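PDB 2CXX: probable GTP-binding protein EngB from Pyrococcus horikoshii, which binds guanine nucleotides as a P-loop GTPase and is probably needed for normal cell division and septation. Local coordinates for residues I83-L88 with F179-E184; I126-K131 with E172-R177; E140-L145 with S154-V159. All coordinates share one frame; numbering follows the deposited sequence.

Overall arrangement
All three contacts belong to one G domain. Contacts 1 and 2 pack helix 171-184 on the central sheet; contact 3 joins two helices beside its edge strand 160-162. Contact 2 is buried and aliphatic, while the far end of its strand segment enters the guanine pocket. Contact 1 uses the last turns of the same helix against the neighbouring strand 85-91 and is only partly buried, with polar groups close by. The two touch through their paired strands and where Val181 CG2 meets Ile126 CD1. Contact 3 lies farther from the chain centre, yet its isoleucine pair is buried, with an asparagine at the exposed margin. It reaches contact 2 through the backbone bond from Val127 N to Val159 O, 2.7 Å.

Contact 1: residues I83-L88 with F179-E184; sequences IDVAVL and FEVIRE
The carboxylate of Asp84 is the one flat group borne by a residue that meets the helix, and neither its faces nor its edges make the contact: the CB methylene lies 4.5 Å from CG1 of Ile182, while OD1 accepts a hydrogen bond from Thr3 N. Aspartate suits this point just ahead of strand 85-91, because its carbon can border an apolar neighbour while its oxygen ties down the start of the adjoining strand. Phe179, on the same helix, engages the rings of Trp43 and His46 instead, both at tilted angles.

The apolar part of the contact is a three-residue cluster centred on Val85. Its CG1 is in the crowded position between the backbone N and carbonyl carbon (chi1 59°), and this places the two methyls against successive helix residues. CG2 meets CG1 of Val181 at 3.8 Å, the two side chains crossing at a slant; CG1 meets CG1 of Ile182, also at 3.8 Å, and here the side chains are nearly perpendicular. The longer Ile182 also brings CD1 to 4.1 Å from Val85 CG1. The valines thus use branch methyls next to the backbone, whereas Ile182 uses its longer CG1-CD1 arm. Replacing Val85 with a serine takes away both methyls and would probably open a gap beneath Val181 and Ile182 while burying a hydroxyl among carbons.

Around this cluster, Val181 also leans on Pro124 and Ile126, and Ile182 on Ala2. Strand 85-91 runs between strands 3-8 and 125-130, bonded through its backbone to Ile5 on one side and Ile126 on the other. Helix 171-184 thus packs on one face of the sheet, whereas Ala86 turns to the other face and meets Leu118 of helix 110-120.

Contact 2: residues I126-K131 with E172-R177; sequences IVAVNK and ERLKNR. With GDP (guanosine-5'-diphosphate), chain D.
Asn130 ND2 donates to Val12 O and lies 3.1 Å from N7 of the GDP guanine, consistent with the base contact of this asparagine in the NKxD motif of GTPases, while OD1 of the same amide accepts from Ala165 N. With both ends engaged, the amide is probably held against flipping. The extended chain of Lys131 lies over a face of the base, CG 3.7 Å from C6 of GDP, and its NZ runs on to Asp91 and the carbonyl of Asn11. Asp133, which also bonds the nucleotide, completes the motif.

Farther back along the strand the packing is aliphatic. Leu174 swings CG to the side away from its own N (chi1 170°), and its two methyls reach the strand: CD1 meets Ile126 CG2 at 3.8 Å, and CD2 meets Ala128 CB at 4.0 Å. The small alanine lets this branched end come close. Ile126 CD1 also touches Arg177 CG at 3.6 Å, meeting the aliphatic base of the arginine rather than its guanidinium, which pairs with Glu180 and bonds Lys158 O.

Helix and strand run antiparallel at 173°, their axes 10.3 Å apart. The chemistry implies a divided strand, apolar where it packs on helix 171-184 and polar at the end that meets the guanine.

Contact 3: residues E140-L145 with S154-V159; sequences EVINFL and SEIDKV
Ile142 and Ile156 share the same side-chain turn, with CG1 anti to the carbonyl carbon (chi1 -71° and -66°), and in each CG2 is left projecting as the branch that crosses the interface. The two CG2 methyls meet tip to tip at 3.3 Å, tighter than ordinary van der Waals contact, while the side chains as wholes pass at a slant. Isoleucine serves both helices because a methyl branching at CB can reach a partner without a long, mobile chain.

Next to this pair, Asn143 sits at the solvent margin. Its OD1 lies 4.1 Å from CD1 of Ile156, the side chains set nearly at right angles; that oxygen has its polar partner on its own helix, Gln139 NE2, so it borders the methyl without needing anything from it. An amide suits a place that is apolar on one side and wet on the other.

Glu155 O accepts from both Lys158 N at 3.0 Å and Val159 N at 3.1 Å, backbone bonds that brace the turn carrying Ile156. Ile142 also packs on Phe160 and Pro162 of the edge strand. With no hydrogen bond between the segments, the contact is small and dispersive, resting mainly on one tight methyl pair with Asn143 at its margin.

Contact 1: residues I83-L88 with F179-E184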
# COMPACT_ATOMS: atom_id res chain seq x y z
N ILE A 83 6.52 -11.77 -7.95
CA ILE A 83 5.69 -11.12 -6.97
C ILE A 83 4.28 -11.66 -7.14
O ILE A 83 3.63 -11.47 -8.19
CB ILE A 83 5.71 -9.58 -7.13
CG1 ILE A 83 7.09 -9.04 -6.71
CG2 ILE A 83 4.58 -8.99 -6.25
CD1 ILE A 83 7.40 -7.62 -7.22
N ASP A 84 3.77 -12.34 -6.13
CA ASP A 84 2.43 -12.92 -6.28
C ASP A 84 1.25 -11.99 -6.06
O ASP A 84 0.18 -12.19 -6.66
CB ASP A 84 2.31 -14.10 -5.32
CG ASP A 84 3.32 -15.18 -5.61
OD1 ASP A 84 4.36 -15.21 -4.91
OD2 ASP A 84 3.10 -15.97 -6.59
N VAL A 85 1.40 -11.07 -5.13
CA VAL A 85 0.33 -10.10 -4.89
C VAL A 85 0.94 -8.87 -4.26
O VAL A 85 1.98 -8.94 -3.66
CB VAL A 85 -0.77 -10.73 -3.96
CG1 VAL A 85 -0.16 -11.13 -2.68
CG2 VAL A 85 -1.97 -9.72 -3.78
N ALA A 86 0.31 -7.71 -4.45
CA ALA A 86 0.77 -6.46 -3.89
C ALA A 86 -0.32 -5.90 -2.99
O ALA A 86 -1.52 -6.01 -3.27
CB ALA A 86 1.11 -5.39 -5.05
N VAL A 87 0.08 -5.36 -1.85
CA VAL A 87 -0.87 -4.68 -0.97
C VAL A 87 -0.48 -3.21 -0.94
O VAL A 87 0.62 -2.85 -0.50
CB VAL A 87 -0.81 -5.18 0.46
CG1 VAL A 87 -1.87 -4.40 1.36
CG2 VAL A 87 -1.14 -6.67 0.46
N LEU A 88 -1.35 -2.35 -1.47
CA LEU A 88 -1.09 -0.93 -1.41
C LEU A 88 -1.90 -0.44 -0.21
O LEU A 88 -3.13 -0.55 -0.18
CB LEU A 88 -1.57 -0.21 -2.71
CG LEU A 88 -1.71 1.33 -2.64
CD1 LEU A 88 -0.40 2.04 -2.36
CD2 LEU A 88 -2.27 1.83 -3.97
N PHE A 179 -4.41 -14.25 0.95
CA PHE A 179 -4.17 -15.64 0.62
C PHE A 179 -5.05 -16.18 -0.44
O PHE A 179 -4.65 -17.02 -1.22
CB PHE A 179 -4.17 -16.47 1.89
CG PHE A 179 -2.93 -16.23 2.67
CD1 PHE A 179 -2.96 -15.59 3.88
CD2 PHE A 179 -1.69 -16.54 2.10
CE1 PHE A 179 -1.79 -15.23 4.51
CE2 PHE A 179 -0.53 -16.18 2.74
CZ PHE A 179 -0.58 -15.52 3.94
N GLU A 180 -6.24 -15.62 -0.55
CA GLU A 180 -7.19 -16.05 -1.57
C GLU A 180 -6.62 -15.60 -2.92
O GLU A 180 -6.54 -16.38 -3.89
CB GLU A 180 -8.49 -15.38 -1.22
CG GLU A 180 -9.73 -15.73 -1.89
CD GLU A 180 -10.84 -14.93 -1.28
OE1 GLU A 180 -11.26 -15.25 -0.14
OE2 GLU A 180 -11.27 -13.92 -1.89
N VAL A 181 -6.20 -14.34 -3.02
CA VAL A 181 -5.60 -13.88 -4.28
C VAL A 181 -4.41 -14.72 -4.68
O VAL A 181 -4.28 -15.07 -5.86
CB VAL A 181 -5.13 -12.41 -4.22
CG1 VAL A 181 -4.34 -12.07 -5.53
CG2 VAL A 181 -6.33 -11.51 -4.03
N ILE A 182 -3.54 -15.07 -3.72
CA ILE A 182 -2.37 -15.88 -3.99
C ILE A 182 -2.75 -17.26 -4.55
O ILE A 182 -2.14 -17.74 -5.52
CB ILE A 182 -1.52 -16.11 -2.72
CG1 ILE A 182 -0.86 -14.80 -2.27
CG2 ILE A 182 -0.51 -17.21 -2.96
CD1 ILE A 182 -0.10 -14.88 -0.97
N ARG A 183 -3.74 -17.89 -3.94
CA ARG A 183 -4.17 -19.19 -4.43
C ARG A 183 -4.84 -19.05 -5.80
O ARG A 183 -4.46 -19.76 -6.72
CB ARG A 183 -5.17 -19.83 -3.49
CG ARG A 183 -4.62 -20.40 -2.19
CD ARG A 183 -5.76 -21.20 -1.53
NE ARG A 183 -7.00 -20.47 -1.77
CZ ARG A 183 -8.23 -20.91 -1.54
NH1 ARG A 183 -8.46 -22.13 -1.04
NH2 ARG A 183 -9.25 -20.10 -1.83
N GLU A 184 -5.83 -18.17 -5.91
CA GLU A 184 -6.55 -17.98 -7.17
C GLU A 184 -5.56 -17.77 -8.30
O GLU A 184 -5.78 -18.25 -9.42
CB GLU A 184 -7.53 -16.79 -7.12
CG GLU A 184 -6.87 -15.52 -6.65
CD GLU A 184 -7.33 -14.29 -7.38
OE1 GLU A 184 -8.44 -13.77 -7.09
OE2 GLU A 184 -6.54 -13.83 -8.24

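Contact 2: residues I126-K131 with E172-R177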
# COMPACT_ATOMS: atom_id res chain seq x y z
N ILE A 126 -4.21 -5.52 -3.86
CA ILE A 126 -5.29 -5.30 -2.89
C ILE A 126 -5.02 -3.94 -2.28
O ILE A 126 -3.87 -3.60 -2.02
CB ILE A 126 -5.28 -6.41 -1.77
CG1 ILE A 126 -5.57 -7.76 -2.37
CG2 ILE A 126 -6.22 -6.02 -0.62
CD1 ILE A 126 -5.06 -8.92 -1.49
N VAL A 127 -6.03 -3.09 -2.14
CA VAL A 127 -5.84 -1.81 -1.50
C VAL A 127 -6.34 -1.92 -0.08
O VAL A 127 -7.54 -2.11 0.13
CB VAL A 127 -6.65 -0.69 -2.22
CG1 VAL A 127 -6.50 0.66 -1.46
CG2 VAL A 127 -6.17 -0.58 -3.67
N ALA A 128 -5.45 -1.80 0.90
CA ALA A 128 -5.85 -1.82 2.32
C ALA A 128 -6.24 -0.36 2.65
O ALA A 128 -5.38 0.51 2.68
CB ALA A 128 -4.66 -2.25 3.21
N VAL A 129 -7.52 -0.10 2.88
CA VAL A 129 -7.97 1.26 3.17
C VAL A 129 -7.92 1.41 4.70
O VAL A 129 -8.85 1.09 5.44
CB VAL A 129 -9.37 1.47 2.59
CG1 VAL A 129 -9.78 2.94 2.87
CG2 VAL A 129 -9.34 1.18 1.03
N ASN A 130 -6.80 1.95 5.16
CA ASN A 130 -6.52 2.02 6.57
C ASN A 130 -7.08 3.26 7.24
O ASN A 130 -7.48 4.22 6.57
CB ASN A 130 -5.00 1.93 6.79
CG ASN A 130 -4.62 1.60 8.24
OD1 ASN A 130 -5.32 0.83 8.88
ND2 ASN A 130 -3.50 2.12 8.73
N LYS A 131 -7.11 3.18 8.55
CA LYS A 131 -7.61 4.24 9.45
C LYS A 131 -9.12 4.34 9.36
O LYS A 131 -9.72 5.41 9.47
CB LYS A 131 -6.96 5.59 9.15
CG LYS A 131 -5.40 5.48 9.15
CD LYS A 131 -4.73 6.85 9.29
CE LYS A 131 -3.17 6.80 9.24
NZ LYS A 131 -2.63 8.21 9.11
N GLU A 172 -8.27 -9.73 9.87
CA GLU A 172 -8.36 -11.11 9.42
C GLU A 172 -8.95 -11.20 8.01
O GLU A 172 -8.56 -12.07 7.21
CB GLU A 172 -9.21 -11.97 10.37
CG GLU A 172 -9.12 -13.45 10.01
CD GLU A 172 -10.02 -14.33 10.88
OE1 GLU A 172 -11.27 -14.24 10.71
OE2 GLU A 172 -9.50 -15.11 11.70
N ARG A 173 -9.89 -10.31 7.69
CA ARG A 173 -10.46 -10.35 6.35
C ARG A 173 -9.38 -9.98 5.30
O ARG A 173 -9.34 -10.55 4.19
CB ARG A 173 -11.66 -9.37 6.24
CG ARG A 173 -12.68 -9.46 7.37
CD ARG A 173 -14.04 -8.79 7.02
NE ARG A 173 -14.54 -9.20 5.71
CZ ARG A 173 -15.38 -10.21 5.49
NH1 ARG A 173 -15.86 -10.94 6.50
NH2 ARG A 173 -15.73 -10.50 4.24
N LEU A 174 -8.47 -9.05 5.67
CA LEU A 174 -7.42 -8.63 4.76
C LEU A 174 -6.47 -9.80 4.57
O LEU A 174 -6.03 -10.07 3.46
CB LEU A 174 -6.69 -7.38 5.30
CG LEU A 174 -5.41 -6.98 4.54
CD1 LEU A 174 -5.77 -6.75 3.06
CD2 LEU A 174 -4.79 -5.74 5.13
N LYS A 175 -6.14 -10.51 5.66
CA LYS A 175 -5.27 -11.67 5.55
C LYS A 175 -5.94 -12.72 4.64
O LYS A 175 -5.31 -13.28 3.77
CB LYS A 175 -5.03 -12.27 6.94
CG LYS A 175 -3.80 -13.13 7.05
CD LYS A 175 -3.78 -13.87 8.41
CE LYS A 175 -3.93 -12.88 9.58
NZ LYS A 175 -2.69 -12.77 10.46
N ASN A 176 -7.22 -12.98 4.84
CA ASN A 176 -7.90 -13.98 3.99
C ASN A 176 -7.86 -13.58 2.53
O ASN A 176 -7.61 -14.38 1.69
CB ASN A 176 -9.36 -14.10 4.39
CG ASN A 176 -9.54 -14.71 5.74
OD1 ASN A 176 -8.68 -15.48 6.21
ND2 ASN A 176 -10.66 -14.39 6.40
N ARG A 177 -8.10 -12.30 2.24
CA ARG A 177 -8.04 -11.81 0.85
C ARG A 177 -6.66 -12.06 0.22
O ARG A 177 -6.54 -12.52 -0.90
CB ARG A 177 -8.38 -10.31 0.82
CG ARG A 177 -8.50 -9.63 -0.59
CD ARG A 177 -9.85 -9.73 -1.27
NE ARG A 177 -9.98 -11.03 -1.91
CZ ARG A 177 -9.80 -11.29 -3.21
NH1 ARG A 177 -9.50 -10.36 -4.09
NH2 ARG A 177 -9.87 -12.55 -3.63
PB GDP D . 3.96 4.07 8.01
O1B GDP D . 4.80 5.29 7.89
O2B GDP D . 2.90 4.00 6.84
O3B GDP D . 4.63 2.77 8.42
O3A GDP D . 3.01 4.38 9.25
PA GDP D . 2.88 3.92 10.78
O1A GDP D . 2.50 2.50 10.85
O2A GDP D . 4.22 4.22 11.55
O5' GDP D . 1.60 4.73 11.31
C5' GDP D . 1.77 6.11 11.16
C4' GDP D . 0.80 6.86 12.08
O4' GDP D . -0.61 6.43 11.79
C3' GDP D . 0.91 6.60 13.54
O3' GDP D . 0.88 7.61 14.55
C2' GDP D . 0.03 5.36 13.78
O2' GDP D . -0.42 5.34 15.19
C1' GDP D . -1.20 5.82 12.99
N9 GDP D . -2.09 4.74 12.54
C8 GDP D . -1.74 3.54 11.88
N7 GDP D . -2.81 2.86 11.63
C5 GDP D . -3.90 3.54 12.10
C6 GDP D . -5.31 3.32 12.12
O6 GDP D . -5.80 2.33 11.66
N1 GDP D . -6.14 4.28 12.69
C2 GDP D . -5.62 5.42 13.23
N2 GDP D . -6.48 6.33 13.79
N3 GDP D . -4.31 5.65 13.23
C4 GDP D . -3.43 4.74 12.68

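Contact 3: residues E140-L145 with S154-V159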
# COMPACT_ATOMS: atom_id res chain seq x y z
N GLU A 140 -18.29 5.66 0.56
CA GLU A 140 -18.06 6.81 -0.29
C GLU A 140 -16.59 6.94 -0.58
O GLU A 140 -16.22 7.25 -1.71
CB GLU A 140 -18.58 8.09 0.41
CG GLU A 140 -18.25 9.38 -0.30
CD GLU A 140 -18.61 10.62 0.58
OE1 GLU A 140 -18.24 11.76 0.21
OE2 GLU A 140 -19.26 10.43 1.64
N VAL A 141 -15.73 6.67 0.41
CA VAL A 141 -14.28 6.80 0.16
C VAL A 141 -13.83 5.75 -0.88
O VAL A 141 -13.09 6.04 -1.84
CB VAL A 141 -13.52 6.63 1.51
CG1 VAL A 141 -11.99 6.33 1.31
CG2 VAL A 141 -13.69 7.92 2.32
N ILE A 142 -14.26 4.52 -0.66
CA ILE A 142 -13.90 3.42 -1.54
C ILE A 142 -14.46 3.65 -2.94
O ILE A 142 -13.80 3.35 -3.92
CB ILE A 142 -14.39 2.10 -0.93
CG1 ILE A 142 -13.50 1.79 0.30
CG2 ILE A 142 -14.41 1.02 -1.96
CD1 ILE A 142 -13.79 0.49 0.98
N ASN A 143 -15.64 4.24 -3.06
CA ASN A 143 -16.18 4.46 -4.40
C ASN A 143 -15.37 5.51 -5.10
O ASN A 143 -15.14 5.42 -6.31
CB ASN A 143 -17.63 4.93 -4.38
CG ASN A 143 -18.59 3.81 -4.01
OD1 ASN A 143 -18.24 2.63 -4.09
ND2 ASN A 143 -19.80 4.17 -3.65
N PHE A 144 -14.92 6.53 -4.35
CA PHE A 144 -14.11 7.60 -4.93
C PHE A 144 -12.77 7.03 -5.42
O PHE A 144 -12.32 7.31 -6.53
CB PHE A 144 -13.87 8.71 -3.85
CG PHE A 144 -13.03 9.84 -4.30
CD1 PHE A 144 -13.60 10.90 -5.00
CD2 PHE A 144 -11.66 9.85 -4.05
CE1 PHE A 144 -12.81 11.94 -5.42
CE2 PHE A 144 -10.87 10.86 -4.45
CZ PHE A 144 -11.43 11.94 -5.15
N LEU A 145 -12.12 6.25 -4.56
CA LEU A 145 -10.82 5.70 -4.89
C LEU A 145 -10.96 4.75 -6.07
O LEU A 145 -10.08 4.69 -6.91
CB LEU A 145 -10.23 4.96 -3.66
CG LEU A 145 -9.91 5.78 -2.40
CD1 LEU A 145 -9.24 4.91 -1.34
CD2 LEU A 145 -8.98 6.88 -2.80
N SER A 154 -17.55 -3.85 -10.63
CA SER A 154 -17.63 -5.28 -10.32
C SER A 154 -16.46 -5.77 -9.47
O SER A 154 -16.55 -6.80 -8.77
CB SER A 154 -17.63 -6.09 -11.62
OG SER A 154 -16.54 -5.69 -12.46
N GLU A 155 -15.35 -5.03 -9.51
CA GLU A 155 -14.19 -5.48 -8.74
C GLU A 155 -13.94 -4.72 -7.45
O GLU A 155 -13.07 -5.10 -6.72
CB GLU A 155 -12.92 -5.41 -9.59
CG GLU A 155 -13.00 -6.13 -10.93
CD GLU A 155 -13.88 -7.39 -10.89
OE1 GLU A 155 -13.52 -8.39 -10.20
OE2 GLU A 155 -14.95 -7.38 -11.57
N ILE A 156 -14.74 -3.71 -7.13
CA ILE A 156 -14.47 -2.94 -5.91
C ILE A 156 -14.30 -3.70 -4.59
O ILE A 156 -13.36 -3.44 -3.82
CB ILE A 156 -15.53 -1.85 -5.72
CG1 ILE A 156 -15.37 -0.86 -6.86
CG2 ILE A 156 -15.31 -1.07 -4.38
CD1 ILE A 156 -16.39 0.28 -6.88
N ASP A 157 -15.20 -4.62 -4.30
CA ASP A 157 -15.10 -5.35 -3.06
C ASP A 157 -13.98 -6.38 -3.06
O ASP A 157 -13.64 -6.88 -1.99
CB ASP A 157 -16.42 -6.04 -2.72
CG ASP A 157 -17.51 -5.07 -2.36
OD1 ASP A 157 -17.23 -4.14 -1.56
OD2 ASP A 157 -18.65 -5.23 -2.85
N LYS A 158 -13.41 -6.68 -4.23
CA LYS A 158 -12.32 -7.63 -4.36
C LYS A 158 -10.98 -6.90 -4.15
O LYS A 158 -9.96 -7.47 -3.70
CB LYS A 158 -12.31 -8.24 -5.77
CG LYS A 158 -13.56 -9.08 -6.12
CD LYS A 158 -13.67 -10.30 -5.18
CE LYS A 158 -14.99 -11.04 -5.45
NZ LYS A 158 -16.18 -10.08 -5.42
N VAL A 159 -11.01 -5.62 -4.45
CA VAL A 159 -9.80 -4.81 -4.38
C VAL A 159 -9.63 -4.03 -3.10
O VAL A 159 -8.57 -4.11 -2.45
CB VAL A 159 -9.74 -3.81 -5.54
CG1 VAL A 159 -8.47 -2.94 -5.44
CG2 VAL A 159 -9.74 -4.58 -6.86